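Local coordinates for protein BAG family molecular chaperone regulator 1 (Arabidopsis thaliana, PDB 4HWC) that probably acts as a co-chaperone that binds the ATPase domain of HSP70/HSC70 chaperones through its BAG domain and regulates programmed cell death and stress responses, at residues A[53-56]-A[57-60]. Sequence-based numbering, arbitrary orientation.
Sequences IKLD and AIVA
In the three-helix bundle of the BAG domain, helix 38-55 runs out here into the loop that leads to helix 62-88, and Ile-58 folds back onto Lys-54 and Leu-55. The backbone tightens first: Asp-56 N donates to Ile-53 O at 3.1 Å, an i to i+3 bond that closes a tight turn. No hydrogen bond then joins 53-56 to 57-60. Lys-54 O lies 3.6 Å from Ala-57 N, while Leu-55 O, 3.3 Å from the same nitrogen, meets it at a poor angle and is instead hydrogen-bonded to Arg-68 NH1 of helix 62-88. From Ile-58 onward the chain is extended, and the Ile-58 side chain makes the contact with Lys-54 O and Leu-55. CG1 of Ile-58 is anti to its carbonyl carbon (chi1 -62°) and CD1 continues the chain outstretched (chi2 -179°), which brings this branch back against the carbonyl of Lys-54. The side chains of Leu-55 and Ile-58 both rest on Ile-12, joining the loop to helix 5-31, and the buried Leu-55 also meets Gln-71 and Val-72 of helix 62-88. Asp-56 and Ala-57 stay on the exposed side of the turn. Between the two apolar side chains, Leu-55 CD2 and Ile-58 CD1 meet methyl to methyl at 4.2 Å, whereas Ile-58 CG1 rests closer, 3.4 Å from Lys-54 O.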
# COMPACT_ATOMS: atom_id res chain seq x y z
N ILE A 53 5.05 -8.60 -0.26
CA ILE A 53 5.99 -9.71 -0.28
C ILE A 53 6.87 -9.64 0.97
O ILE A 53 7.09 -10.65 1.64
CB ILE A 53 6.88 -9.67 -1.55
CG1 ILE A 53 6.01 -9.86 -2.80
CG2 ILE A 53 7.95 -10.75 -1.48
CD1 ILE A 53 6.75 -9.62 -4.12
N LYS A 54 7.37 -8.45 1.31
CA LYS A 54 8.21 -8.27 2.49
C LYS A 54 7.45 -8.69 3.76
O LYS A 54 8.03 -9.27 4.67
CB LYS A 54 8.66 -6.82 2.64
CG LYS A 54 9.73 -6.37 1.64
CD LYS A 54 10.07 -4.90 1.86
CE LYS A 54 11.02 -4.38 0.79
NZ LYS A 54 10.43 -4.48 -0.57
N LEU A 55 6.16 -8.38 3.80
CA LEU A 55 5.34 -8.75 4.95
C LEU A 55 4.76 -10.16 4.98
O LEU A 55 4.15 -10.57 5.96
CB LEU A 55 4.02 -7.95 4.93
CG LEU A 55 4.13 -6.44 5.18
CD1 LEU A 55 2.81 -5.76 4.83
CD2 LEU A 55 4.48 -6.19 6.65
N ASP A 56 4.96 -10.92 3.90
CA ASP A 56 4.44 -12.28 3.81
C ASP A 56 5.59 -13.17 4.27
O ASP A 56 5.57 -14.38 4.04
CB ASP A 56 4.02 -12.66 2.38
CG ASP A 56 3.35 -14.03 2.29
OD1 ASP A 56 2.36 -14.27 3.01
OD2 ASP A 56 3.82 -14.87 1.49
N ALA A 57 6.57 -12.58 4.95
CA ALA A 57 7.73 -13.33 5.43
C ALA A 57 8.24 -12.90 6.81
O ALA A 57 9.27 -13.40 7.27
CB ALA A 57 8.86 -13.24 4.41
N ILE A 58 7.55 -11.98 7.47
CA ILE A 58 7.97 -11.54 8.80
C ILE A 58 7.28 -12.39 9.86
O ILE A 58 6.06 -12.35 9.99
CB ILE A 58 7.61 -10.06 9.05
CG1 ILE A 58 8.36 -9.18 8.05
CG2 ILE A 58 7.97 -9.67 10.48
CD1 ILE A 58 8.08 -7.69 8.22
N VAL A 59 8.05 -13.17 10.61
CA VAL A 59 7.46 -14.02 11.64
C VAL A 59 7.42 -13.30 12.98
O VAL A 59 8.40 -12.71 13.42
CB VAL A 59 8.25 -15.33 11.82
CG1 VAL A 59 7.56 -16.20 12.87
CG2 VAL A 59 8.33 -16.08 10.51
N ALA A 60 6.26 -13.36 13.62
CA ALA A 60 6.07 -12.72 14.91
C ALA A 60 5.12 -13.55 15.76
O ALA A 60 4.55 -14.54 15.30
CB ALA A 60 5.51 -11.32 14.71